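Local coordinates for GH127 beta-L-arabinofuranoside (Geobacillus stearothermophilus, PDB 4QK0), which probably hydrolyses terminal beta-L-arabinofuranosidic linkages in arabinose-containing sugars, as a glycoside hydrolase of family 127, at residues N546-A551 with V643-E647; E563-G567 with P624-I628; G598-D604 with R619-F625. One frame throughout, in Å; residues are numbered along the deposited sequence.

Contact 1 of 3, residues N546-A551 with V643-E647; sequences NAGKVA and VWVNE
Residues K549–A551 and V645–E647 pair as antiparallel strands, their short axes 4.5 Å apart at closest approach with 125° between their directions. V550 and V645 form the hydrogen-bonded pair: V550 N gives to V645 O and V645 N to V550 O, each over 2.7 Å. A third bond, E647 N to G548 O at 2.9 Å, extends the ladder into the type II turn N546–K549, where G548 takes the positive phi.

W644 has the most surface buried by the contact. Its indole lies between two layers of the other segment. Over one face the N546 amide is stacked with its plane 18° from that of the ring, OD1 standing 3.3 Å from W644 CG and ND2 lying above CE2. Over the opposite face A551 CB sits 3.8 Å from the centroid of the six-membered ring, close to the normal, as a CH-pi contact. The rim meets the backbone, with K549 C and V550 N in the ring plane. N546 OD1 accepts a hydrogen bond from N327 ND2, which probably restrains the amide from turning. With an alanine in place of W644, the N546 amide and the A551 methyl would probably face a gap, and the turn would lose the ring it rests on. K549 lays CD 3.8 Å from W644 CB. E647 leaves with CG anti to the backbone N (chi1 -176°), bringing OE2 to 3.8 Å from V550 CB, while OE1 forms a salt bridge with K538.

Beyond the pair, strand 549–554 bonds to strand 534–539 through A551 and I537, and N646 bonds to L575 of strand 574–586. W644 also touches I306 and N327, linking this C-terminal sheet to loops of the catalytic domain.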
ATOM      1  N   ASN A 546       2.852  13.488   5.205  1.00 19.50           N
ATOM      2  CA  ASN A 546       3.730  14.182   6.144  1.00 19.24           C
ATOM      3  C   ASN A 546       3.076  15.179   7.046  1.00 18.50           C
ATOM      4  O   ASN A 546       3.745  15.916   7.768  1.00 18.23           O
ATOM      5  CB  ASN A 546       4.912  14.751   5.398  1.00 20.55           C
ATOM      6  CG  ASN A 546       5.709  13.668   4.682  1.00 20.79           C
ATOM      7  OD1 ASN A 546       5.868  12.541   5.211  1.00 23.60           O
ATOM      8  ND2 ASN A 546       6.212  13.971   3.497  1.00 20.07           N
ATOM      9  N   ALA A 547       1.742  15.173   7.041  1.00 21.57           N
ATOM     10  CA  ALA A 547       0.934  15.960   7.970  1.00 23.58           C
ATOM     11  C   ALA A 547       1.371  15.598   9.370  1.00 25.33           C
ATOM     12  O   ALA A 547       1.489  14.424   9.672  1.00 25.06           O
ATOM     13  CB  ALA A 547      -0.525  15.609   7.797  1.00 24.89           C
ATOM     14  N   GLY A 548       1.703  16.603  10.173  1.00 27.01           N
ATOM     15  CA  GLY A 548       2.193  16.392  11.528  1.00 29.34           C
ATOM     16  C   GLY A 548       3.601  15.833  11.676  1.00 27.75           C
ATOM     17  O   GLY A 548       3.972  15.366  12.764  1.00 28.56           O
ATOM     18  N   LYS A 549       4.368  15.826  10.592  1.00 25.83           N
ATOM     19  CA  LYS A 549       5.701  15.250  10.618  1.00 26.37           C
ATOM     20  C   LYS A 549       6.737  16.233  10.196  1.00 27.06           C
ATOM     21  O   LYS A 549       6.424  17.192   9.544  1.00 29.16           O
ATOM     22  CB  LYS A 549       5.802  14.039   9.752  1.00 25.87           C
ATOM     23  CG  LYS A 549       4.822  12.953  10.102  1.00 28.34           C
ATOM     24  CD  LYS A 549       5.232  11.735   9.278  1.00 31.82           C
ATOM     25  CE  LYS A 549       4.154  10.691   9.150  1.00 33.98           C
ATOM     26  NZ  LYS A 549       4.094   9.909  10.394  1.00 32.70           N
ATOM     27  N   VAL A 550       7.987  15.953  10.558  1.00 28.38           N
ATOM     28  CA  VAL A 550       9.106  16.846  10.326  1.00 26.87           C
ATOM     29  C   VAL A 550      10.320  15.993   9.990  1.00 26.65           C
ATOM     30  O   VAL A 550      10.407  14.839  10.421  1.00 22.49           O
ATOM     31  CB  VAL A 550       9.344  17.707  11.565  1.00 27.60           C
ATOM     32  CG1 VAL A 550       9.873  16.881  12.704  1.00 29.15           C
ATOM     33  CG2 VAL A 550      10.308  18.833  11.295  1.00 29.29           C
ATOM     34  N   ALA A 551      11.200  16.526   9.137  1.00 25.46           N
ATOM     35  CA  ALA A 551      12.426  15.839   8.736  1.00 23.46           C
ATOM     36  C   ALA A 551      13.552  16.693   9.172  1.00 24.87           C
ATOM     37  O   ALA A 551      13.481  17.928   9.154  1.00 24.33           O
ATOM     38  CB  ALA A 551      12.481  15.606   7.237  1.00 23.06           C
ATOM     39  N   VAL A 643      12.538   8.848   8.132  1.00 21.92           N
ATOM     40  CA  VAL A 643      12.983  10.200   7.819  1.00 21.13           C
ATOM     41  C   VAL A 643      11.996  11.191   8.399  1.00 20.54           C
ATOM     42  O   VAL A 643      12.381  12.116   9.116  1.00 18.05           O
ATOM     43  CB  VAL A 643      13.074  10.442   6.290  1.00 22.38           C
ATOM     44  CG1 VAL A 643      13.282  11.923   5.939  1.00 21.80           C
ATOM     45  CG2 VAL A 643      14.204   9.629   5.711  1.00 24.87           C
ATOM     46  N   TRP A 644      10.715  11.000   8.089  1.00 20.81           N
ATOM     47  CA  TRP A 644       9.741  11.921   8.551  1.00 22.50           C
ATOM     48  C   TRP A 644       9.295  11.489   9.943  1.00 24.44           C
ATOM     49  O   TRP A 644       8.615  10.478  10.108  1.00 28.59           O
ATOM     50  CB  TRP A 644       8.579  11.995   7.566  1.00 21.53           C
ATOM     51  CG  TRP A 644       8.975  12.677   6.340  1.00 22.23           C
ATOM     52  CD1 TRP A 644       9.400  12.109   5.172  1.00 21.42           C
ATOM     53  CD2 TRP A 644       8.973  14.082   6.128  1.00 21.89           C
ATOM     54  NE1 TRP A 644       9.702  13.070   4.276  1.00 24.08           N
ATOM     55  CE2 TRP A 644       9.419  14.298   4.829  1.00 22.71           C
ATOM     56  CE3 TRP A 644       8.624  15.180   6.916  1.00 23.13           C
ATOM     57  CZ2 TRP A 644       9.545  15.572   4.283  1.00 23.48           C
ATOM     58  CZ3 TRP A 644       8.717  16.431   6.374  1.00 25.19           C
ATOM     59  CH2 TRP A 644       9.210  16.622   5.063  1.00 23.90           C
ATOM     60  N   VAL A 645       9.615  12.283  10.934  1.00 26.76           N
ATOM     61  CA  VAL A 645       9.255  11.953  12.307  1.00 28.16           C
ATOM     62  C   VAL A 645       8.071  12.780  12.801  1.00 27.51           C
ATOM     63  O   VAL A 645       7.927  13.950  12.438  1.00 23.80           O
ATOM     64  CB  VAL A 645      10.503  11.870  13.260  1.00 31.43           C
ATOM     65  CG1 VAL A 645      11.811  12.192  12.597  1.00 33.48           C
ATOM     66  CG2 VAL A 645      10.361  12.613  14.557  1.00 31.13           C
ATOM     67  N   ASN A 646       7.209  12.148  13.572  1.00 26.57           N
ATOM     68  CA  ASN A 646       6.115  12.818  14.213  1.00 27.15           C
ATOM     69  C   ASN A 646       6.530  13.961  15.087  1.00 28.67           C
ATOM     70  O   ASN A 646       7.461  13.875  15.812  1.00 28.82           O
ATOM     71  CB  ASN A 646       5.259  11.864  15.025  1.00 27.31           C
ATOM     72  CG  ASN A 646       4.490  10.929  14.186  1.00 23.10           C
ATOM     73  OD1 ASN A 646       4.672   9.773  14.279  1.00 32.67           O
ATOM     74  ND2 ASN A 646       3.641  11.429  13.378  1.00 21.72           N
ATOM     75  N   GLU A 647       5.789  15.029  14.987  1.00 29.74           N
ATOM     76  CA  GLU A 647       6.090  16.242  15.669  1.00 39.75           C
ATOM     77  C   GLU A 647       5.263  16.424  16.927  1.00 40.06           C
ATOM     78  O   GLU A 647       4.130  16.066  16.985  1.00 41.11           O
ATOM     79  CB  GLU A 647       5.926  17.401  14.684  1.00 20.00           C
ATOM     80  CG  GLU A 647       6.279  18.781  15.160  1.00 20.00           C
ATOM     81  CD  GLU A 647       6.772  19.723  14.061  1.00 20.00           C
ATOM     82  OE1 GLU A 647       6.010  20.079  13.162  1.00 20.00           O
ATOM     83  OE2 GLU A 647       7.930  20.135  14.118  1.00 20.00           O
TER

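Contact 2 of 3, residues E563-G567 with P624-I628; sequences EVDNG and PFRAI
D565, N566 and R626 join a short helix, 563–566, to strand 620–629 of the antiparallel part of the C-terminal beta sheet. The N566 amide works like a piece of a neighbouring strand, gripping both polar backbone atoms of R626. Its OD1 accepts from R626 N at 2.9 Å in the carbonyl plane, on a lone pair, and its ND2 gives to R626 O at 2.8 Å, the oxygen lying close to the amide plane. Two nearly straight bonds (163° and 164°) therefore fix the rotation of the amide. ND2 also bonds E562 O, at the end of the strand leading into the helix.

D565 meets the side chain of the same arginine. R626 turns at chi3 (82°) and brings NH2 to 3.0 Å from D565 OD1, a salt bridge that lies in the guanidinium plane but reaches the oxygen from above the carboxylate plane; the two flat groups stand almost perpendicular. D565 OD2 has its own charged partner, R636 NH2, so the carboxylate links two arginines and is likely to stay ionised.

Waters complete the joint. One gives to D565 OD2 and R626 O, so that R626 O collects the amide and a water. The other gives to P624 O at 2.6 Å and to N566 OD1, the same oxygen that lies 3.1 Å from F625 CB.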
ATOM      1  N   GLU A 563      16.713   2.229  14.226  1.00 27.86           N
ATOM      2  CA  GLU A 563      16.443   1.432  15.417  1.00 32.01           C
ATOM      3  C   GLU A 563      17.732   1.175  16.197  1.00 35.40           C
ATOM      4  O   GLU A 563      17.762   1.260  17.420  1.00 32.91           O
ATOM      5  CB  GLU A 563      15.830   0.114  14.992  1.00 31.98           C
ATOM      6  CG  GLU A 563      15.519  -0.848  16.123  1.00 37.76           C
ATOM      7  CD  GLU A 563      14.703  -2.080  15.681  1.00 38.78           C
ATOM      8  OE1 GLU A 563      14.117  -2.164  14.569  1.00 33.86           O
ATOM      9  OE2 GLU A 563      14.674  -3.026  16.474  1.00 49.00           O
ATOM     10  N   VAL A 564      18.811   0.873  15.474  1.00 35.70           N
ATOM     11  CA  VAL A 564      20.079   0.547  16.126  1.00 30.84           C
ATOM     12  C   VAL A 564      20.484   1.638  17.117  1.00 28.49           C
ATOM     13  O   VAL A 564      21.049   1.333  18.143  1.00 29.87           O
ATOM     14  CB  VAL A 564      21.196   0.263  15.099  1.00 31.01           C
ATOM     15  CG1 VAL A 564      21.518   1.529  14.293  1.00 30.49           C
ATOM     16  CG2 VAL A 564      22.464  -0.252  15.772  1.00 31.88           C
ATOM     17  N   ASP A 565      20.150   2.903  16.849  1.00 29.93           N
ATOM     18  CA  ASP A 565      20.496   4.005  17.735  1.00 30.23           C
ATOM     19  C   ASP A 565      19.385   4.392  18.690  1.00 32.59           C
ATOM     20  O   ASP A 565      19.651   5.048  19.664  1.00 33.47           O
ATOM     21  CB  ASP A 565      20.831   5.299  16.933  1.00 35.65           C
ATOM     22  CG  ASP A 565      22.072   5.169  16.035  1.00 35.77           C
ATOM     23  OD1 ASP A 565      23.080   4.639  16.513  1.00 48.49           O
ATOM     24  OD2 ASP A 565      22.062   5.601  14.859  1.00 37.58           O
ATOM     25  N   ASN A 566      18.128   4.111  18.373  1.00 31.88           N
ATOM     26  CA  ASN A 566      17.010   4.746  19.071  1.00 28.69           C
ATOM     27  C   ASN A 566      15.956   3.745  19.601  1.00 27.71           C
ATOM     28  O   ASN A 566      14.954   4.116  20.191  1.00 24.92           O
ATOM     29  CB  ASN A 566      16.275   5.711  18.097  1.00 28.57           C
ATOM     30  CG  ASN A 566      17.140   6.879  17.629  1.00 31.09           C
ATOM     31  OD1 ASN A 566      17.300   7.859  18.334  1.00 29.92           O
ATOM     32  ND2 ASN A 566      17.617   6.810  16.372  1.00 29.06           N
ATOM     33  N   GLY A 567      16.133   2.480  19.333  1.00 29.99           N
ATOM     34  CA  GLY A 567      15.132   1.500  19.700  1.00 30.75           C
ATOM     35  C   GLY A 567      14.047   1.306  18.661  1.00 33.51           C
ATOM     36  O   GLY A 567      13.923   2.085  17.702  1.00 38.35           O
ATOM     37  N   PRO A 624      16.688  10.554  24.836  1.00 41.65           N
ATOM     38  CA  PRO A 624      17.657  11.069  23.875  1.00 38.79           C
ATOM     39  C   PRO A 624      17.423  10.412  22.503  1.00 35.61           C
ATOM     40  O   PRO A 624      16.936   9.273  22.469  1.00 32.92           O
ATOM     41  CB  PRO A 624      19.001  10.564  24.435  1.00 42.85           C
ATOM     42  CG  PRO A 624      18.639   9.247  25.091  1.00 45.64           C
ATOM     43  CD  PRO A 624      17.237   9.436  25.647  1.00 43.41           C
ATOM     44  N   PHE A 625      17.692  11.121  21.392  1.00 31.81           N
ATOM     45  CA  PHE A 625      17.750  10.462  20.061  1.00 28.01           C
ATOM     46  C   PHE A 625      18.984  10.828  19.318  1.00 25.58           C
ATOM     47  O   PHE A 625      19.546  11.889  19.523  1.00 28.54           O
ATOM     48  CB  PHE A 625      16.561  10.786  19.149  1.00 27.56           C
ATOM     49  CG  PHE A 625      16.612  12.143  18.548  1.00 27.61           C
ATOM     50  CD1 PHE A 625      17.196  12.399  17.296  1.00 28.32           C
ATOM     51  CD2 PHE A 625      16.038  13.185  19.229  1.00 28.94           C
ATOM     52  CE1 PHE A 625      17.200  13.694  16.761  1.00 30.52           C
ATOM     53  CE2 PHE A 625      16.055  14.463  18.702  1.00 29.30           C
ATOM     54  CZ  PHE A 625      16.617  14.709  17.469  1.00 30.27           C
ATOM     55  N   ARG A 626      19.277  10.008  18.342  1.00 28.47           N
ATOM     56  CA  ARG A 626      20.337  10.266  17.434  1.00 32.39           C
ATOM     57  C   ARG A 626      19.951   9.994  16.003  1.00 30.01           C
ATOM     58  O   ARG A 626      19.399   8.916  15.660  1.00 30.36           O
ATOM     59  CB  ARG A 626      21.553   9.397  17.804  1.00 33.54           C
ATOM     60  CG  ARG A 626      22.757   9.821  16.995  1.00 37.99           C
ATOM     61  CD  ARG A 626      24.051   9.410  17.659  1.00 40.37           C
ATOM     62  NE  ARG A 626      24.307   8.029  17.321  1.00 45.21           N
ATOM     63  CZ  ARG A 626      25.491   7.446  17.395  1.00 48.66           C
ATOM     64  NH1 ARG A 626      26.549   8.155  17.768  1.00 50.58           N
ATOM     65  NH2 ARG A 626      25.606   6.162  17.090  1.00 48.37           N
ATOM     66  N   ALA A 627      20.320  10.944  15.132  1.00 28.13           N
ATOM     67  CA  ALA A 627      19.998  10.835  13.731  1.00 28.02           C
ATOM     68  C   ALA A 627      21.301  10.789  12.947  1.00 27.49           C
ATOM     69  O   ALA A 627      22.254  11.468  13.294  1.00 24.34           O
ATOM     70  CB  ALA A 627      19.113  11.995  13.297  1.00 26.98           C
ATOM     71  N   ILE A 628      21.287  10.026  11.863  1.00 24.74           N
ATOM     72  CA  ILE A 628      22.403   9.914  10.957  1.00 26.04           C
ATOM     73  C   ILE A 628      21.960  10.239   9.504  1.00 28.40           C
ATOM     74  O   ILE A 628      20.764  10.340   9.233  1.00 29.22           O
ATOM     75  CB  ILE A 628      22.989   8.482  10.973  1.00 26.58           C
ATOM     76  CG1 ILE A 628      21.907   7.439  10.653  1.00 26.52           C
ATOM     77  CG2 ILE A 628      23.597   8.178  12.345  1.00 28.89           C
ATOM     78  CD1 ILE A 628      22.295   6.469   9.598  1.00 26.60           C
TER
HETATM   79  O   HOH W   1      19.846   6.904  13.921  1.00 26.00           O
HETATM   80  O   HOH W   2      15.655   7.845  20.733  1.00 45.57           O

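Contact 3 of 3, residues G598-D604 with R619-F625; sequences GIAERVD and RTYKVPF
This is an antiparallel pairing of strands 593–603 and 620–629 in the C-terminal beta sheet, joining G598–V603 to T620–F625 in six successive pairs. The axes of the short segments approach to 4.4 Å at 140°. Paired backbone bonds link G598 with F625, A600 with V623 and R602 with Y621, and D604 N to R619 O, at 2.8 Å, adds one more beyond the strand end.

One face of the sheet carries A600, R602, Y621, V623 and F625. G598, without a beta carbon, lets the F625 ring fold over its backbone, with CE2 3.5 Å from G598 C; F625 CG, between the backbone N and carbonyl carbon (chi1 76°), brings the ring there. A600 CB packs against F625 CD2 at 3.9 Å. Y621 takes a similar first torsion (64°) and lies alongside R602, whose CB makes an off-centre CH-pi contact with the ring and whose CD comes 3.5 Å from OH. R602 then runs extended past V623 CG2 to give from its guanidinium to N566 O and N569 O.

On the other face, I599 CD1 rests 3.9 Å from P624 CA, and T620 OG1 stands 3.0 Å from E601 OE1, with R602 O also near its single proton. V603 packs on P541 of the second subunit.

Where the chain leaves for the connection, D604 OD2 lies 3.4 Å from R619 NE, over a face of the poorly ordered guanidinium, no N-H aimed at it. That attraction is one of charge alone and probably weak, so backbone bonds and apolar packing, rather than this salt bridge, appear to hold the pair.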
ATOM      1  N   GLY A 598      19.463  15.087  20.113  1.00 37.38           N
ATOM      2  CA  GLY A 598      18.520  15.902  20.884  1.00 36.87           C
ATOM      3  C   GLY A 598      17.664  15.033  21.768  1.00 36.61           C
ATOM      4  O   GLY A 598      17.981  13.853  22.030  1.00 37.56           O
ATOM      5  N   ILE A 599      16.575  15.609  22.233  1.00 40.44           N
ATOM      6  CA  ILE A 599      15.680  14.942  23.191  1.00 46.44           C
ATOM      7  C   ILE A 599      14.333  14.844  22.529  1.00 41.83           C
ATOM      8  O   ILE A 599      13.754  15.846  22.237  1.00 43.35           O
ATOM      9  CB  ILE A 599      15.530  15.743  24.534  1.00 51.94           C
ATOM     10  CG1 ILE A 599      16.883  15.923  25.245  1.00 51.00           C
ATOM     11  CG2 ILE A 599      14.568  15.056  25.534  1.00 56.70           C
ATOM     12  CD1 ILE A 599      17.607  14.633  25.561  1.00 55.86           C
ATOM     13  N   ALA A 600      13.824  13.643  22.360  1.00 32.90           N
ATOM     14  CA  ALA A 600      12.462  13.439  21.908  1.00 36.03           C
ATOM     15  C   ALA A 600      11.583  12.819  23.019  1.00 32.79           C
ATOM     16  O   ALA A 600      12.029  12.632  24.149  1.00 29.63           O
ATOM     17  CB  ALA A 600      12.484  12.530  20.693  1.00 36.55           C
ATOM     18  N   GLU A 601      10.347  12.514  22.663  1.00 30.55           N
ATOM     19  CA  GLU A 601       9.377  11.915  23.556  1.00 33.30           C
ATOM     20  C   GLU A 601       8.786  10.664  22.958  1.00 31.98           C
ATOM     21  O   GLU A 601       8.495  10.629  21.773  1.00 28.80           O
ATOM     22  CB  GLU A 601       8.223  12.873  23.780  1.00 34.27           C
ATOM     23  CG  GLU A 601       8.574  14.078  24.587  1.00 41.34           C
ATOM     24  CD  GLU A 601       7.366  14.976  24.879  1.00 48.73           C
ATOM     25  OE1 GLU A 601       6.196  14.516  24.736  1.00 52.95           O
ATOM     26  OE2 GLU A 601       7.605  16.146  25.237  1.00 54.11           O
ATOM     27  N   ARG A 602       8.597   9.656  23.805  1.00 33.91           N
ATOM     28  CA  ARG A 602       7.846   8.464  23.480  1.00 32.07           C
ATOM     29  C   ARG A 602       6.608   8.300  24.369  1.00 31.35           C
ATOM     30  O   ARG A 602       6.589   8.677  25.528  1.00 31.38           O
ATOM     31  CB  ARG A 602       8.685   7.247  23.698  1.00 32.88           C
ATOM     32  CG  ARG A 602       9.931   7.151  22.859  1.00 35.43           C
ATOM     33  CD  ARG A 602      10.411   5.735  22.958  1.00 35.15           C
ATOM     34  NE  ARG A 602      11.409   5.374  21.967  1.00 33.73           N
ATOM     35  CZ  ARG A 602      11.139   4.821  20.791  1.00 31.57           C
ATOM     36  NH1 ARG A 602       9.893   4.657  20.362  1.00 33.56           N
ATOM     37  NH2 ARG A 602      12.128   4.480  20.007  1.00 34.80           N
ATOM     38  N   VAL A 603       5.581   7.705  23.806  1.00 30.76           N
ATOM     39  CA  VAL A 603       4.442   7.287  24.599  1.00 37.97           C
ATOM     40  C   VAL A 603       4.818   6.036  25.374  1.00 37.65           C
ATOM     41  O   VAL A 603       5.410   5.113  24.831  1.00 38.17           O
ATOM     42  CB  VAL A 603       3.213   7.030  23.702  1.00 39.27           C
ATOM     43  CG1 VAL A 603       2.049   6.454  24.488  1.00 39.53           C
ATOM     44  CG2 VAL A 603       2.814   8.352  23.048  1.00 42.81           C
ATOM     45  N   ASP A 604       4.420   6.004  26.628  1.00 44.13           N
ATOM     46  CA  ASP A 604       4.701   4.874  27.517  1.00 52.08           C
ATOM     47  C   ASP A 604       3.762   3.701  27.249  1.00 49.42           C
ATOM     48  O   ASP A 604       2.555   3.812  27.413  1.00 42.85           O
ATOM     49  CB  ASP A 604       4.580   5.350  28.966  1.00 62.98           C
ATOM     50  CG  ASP A 604       5.158   4.372  29.990  1.00 67.18           C
ATOM     51  OD1 ASP A 604       5.409   3.179  29.707  1.00 77.36           O
ATOM     52  OD2 ASP A 604       5.377   4.846  31.119  1.00 73.13           O
ATOM     53  N   ARG A 619       0.416   8.824  28.486  1.00 70.47           N
ATOM     54  CA  ARG A 619       1.522   9.381  29.232  1.00 70.87           C
ATOM     55  C   ARG A 619       2.828   9.248  28.392  1.00 64.60           C
ATOM     56  O   ARG A 619       3.134   8.192  27.788  1.00 51.56           O
ATOM     57  CB  ARG A 619       1.622   8.728  30.612  1.00 79.31           C
ATOM     58  CG  ARG A 619       2.826   9.240  31.424  1.00 91.64           C
ATOM     59  CD  ARG A 619       3.903   8.168  31.599  1.00100.56           C
ATOM     60  NE  ARG A 619       3.607   7.239  32.703  1.00101.77           N
ATOM     61  CZ  ARG A 619       4.277   7.143  33.861  1.00 97.08           C
ATOM     62  NH1 ARG A 619       5.341   7.895  34.129  1.00 96.50           N
ATOM     63  NH2 ARG A 619       3.876   6.259  34.771  1.00 93.86           N
ATOM     64  N   THR A 620       3.593  10.333  28.384  1.00 51.81           N
ATOM     65  CA  THR A 620       4.778  10.460  27.551  1.00 50.33           C
ATOM     66  C   THR A 620       6.034  10.559  28.416  1.00 45.67           C
ATOM     67  O   THR A 620       5.977  11.165  29.483  1.00 43.11           O
ATOM     68  CB  THR A 620       4.611  11.720  26.689  1.00 49.61           C
ATOM     69  OG1 THR A 620       5.594  11.745  25.678  1.00 67.54           O
ATOM     70  CG2 THR A 620       4.710  12.999  27.505  1.00 49.08           C
ATOM     71  N   TYR A 621       7.154   9.961  28.000  1.00 38.71           N
ATOM     72  CA  TYR A 621       8.454  10.202  28.671  1.00 35.78           C
ATOM     73  C   TYR A 621       9.551  10.647  27.677  1.00 35.45           C
ATOM     74  O   TYR A 621       9.447  10.390  26.484  1.00 32.91           O
ATOM     75  CB  TYR A 621       8.925   8.967  29.449  1.00 36.44           C
ATOM     76  CG  TYR A 621       9.228   7.753  28.577  1.00 36.46           C
ATOM     77  CD1 TYR A 621       8.203   6.996  28.065  1.00 34.56           C
ATOM     78  CD2 TYR A 621      10.528   7.388  28.257  1.00 37.37           C
ATOM     79  CE1 TYR A 621       8.439   5.928  27.246  1.00 35.12           C
ATOM     80  CE2 TYR A 621      10.780   6.279  27.450  1.00 37.01           C
ATOM     81  CZ  TYR A 621       9.715   5.557  26.953  1.00 37.85           C
ATOM     82  OH  TYR A 621       9.868   4.465  26.148  1.00 37.82           O
ATOM     83  N   LYS A 622      10.597  11.298  28.190  1.00 32.20           N
ATOM     84  CA  LYS A 622      11.687  11.855  27.398  1.00 38.72           C
ATOM     85  C   LYS A 622      12.780  10.868  27.088  1.00 39.56           C
ATOM     86  O   LYS A 622      13.140  10.057  27.928  1.00 45.84           O
ATOM     87  CB  LYS A 622      12.298  13.055  28.109  1.00 43.04           C
ATOM     88  CG  LYS A 622      11.378  14.242  27.978  1.00 49.74           C
ATOM     89  CD  LYS A 622      11.601  15.311  29.003  1.00 61.68           C
ATOM     90  CE  LYS A 622      11.059  16.654  28.509  1.00 71.64           C
ATOM     91  NZ  LYS A 622      11.498  17.724  29.443  1.00 73.42           N
ATOM     92  N   VAL A 623      13.283  10.906  25.866  1.00 36.72           N
ATOM     93  CA  VAL A 623      14.379  10.028  25.491  1.00 38.03           C
ATOM     94  C   VAL A 623      15.393  10.848  24.690  1.00 39.35           C
ATOM     95  O   VAL A 623      15.010  11.714  23.945  1.00 38.17           O
ATOM     96  CB  VAL A 623      13.916   8.787  24.673  1.00 35.94           C
ATOM     97  CG1 VAL A 623      12.994   7.913  25.470  1.00 39.90           C
ATOM     98  CG2 VAL A 623      13.222   9.173  23.390  1.00 42.58           C
ATOM     99  N   PRO A 624      16.688  10.554  24.836  1.00 41.65           N
ATOM    100  CA  PRO A 624      17.657  11.069  23.875  1.00 38.79           C
ATOM    101  C   PRO A 624      17.423  10.412  22.503  1.00 35.61           C
ATOM    102  O   PRO A 624      16.936   9.273  22.469  1.00 32.92           O
ATOM    103  CB  PRO A 624      19.001  10.564  24.435  1.00 42.85           C
ATOM    104  CG  PRO A 624      18.639   9.247  25.091  1.00 45.64           C
ATOM    105  CD  PRO A 624      17.237   9.436  25.647  1.00 43.41           C
ATOM    106  N   PHE A 625      17.692  11.121  21.392  1.00 31.81           N
ATOM    107  CA  PHE A 625      17.750  10.462  20.061  1.00 28.01           C
ATOM    108  C   PHE A 625      18.984  10.828  19.318  1.00 25.58           C
ATOM    109  O   PHE A 625      19.546  11.889  19.523  1.00 28.54           O
ATOM    110  CB  PHE A 625      16.561  10.786  19.149  1.00 27.56           C
ATOM    111  CG  PHE A 625      16.612  12.143  18.548  1.00 27.61           C
ATOM    112  CD1 PHE A 625      17.196  12.399  17.296  1.00 28.32           C
ATOM    113  CD2 PHE A 625      16.038  13.185  19.229  1.00 28.94           C
ATOM    114  CE1 PHE A 625      17.200  13.694  16.761  1.00 30.52           C
ATOM    115  CE2 PHE A 625      16.055  14.463  18.702  1.00 29.30           C
ATOM    116  CZ  PHE A 625      16.617  14.709  17.469  1.00 30.27           C
TER

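Overall arrangement
All three contacts lie within the C-terminal domain of the chain and reach one mixed beta sheet. Contacts 2 and 3 both end on strand 620–629, share P624 and F625, and have centres about 12 Å apart; they touch where R602 NH2 probably bonds N566 O, tying the short helix to strand 593–603. Contact 1, centred about 16 Å from contact 2 and 15 Å from contact 3, touches neither, but its strand 641–647 follows 620–629 directly. Along the chain 546–551 comes first and 643–647 last, enclosing both other pairings. The last strand thus returns to pair with the early strand 549–554, and contact 1 touches catalytic-domain loops (I306, N327).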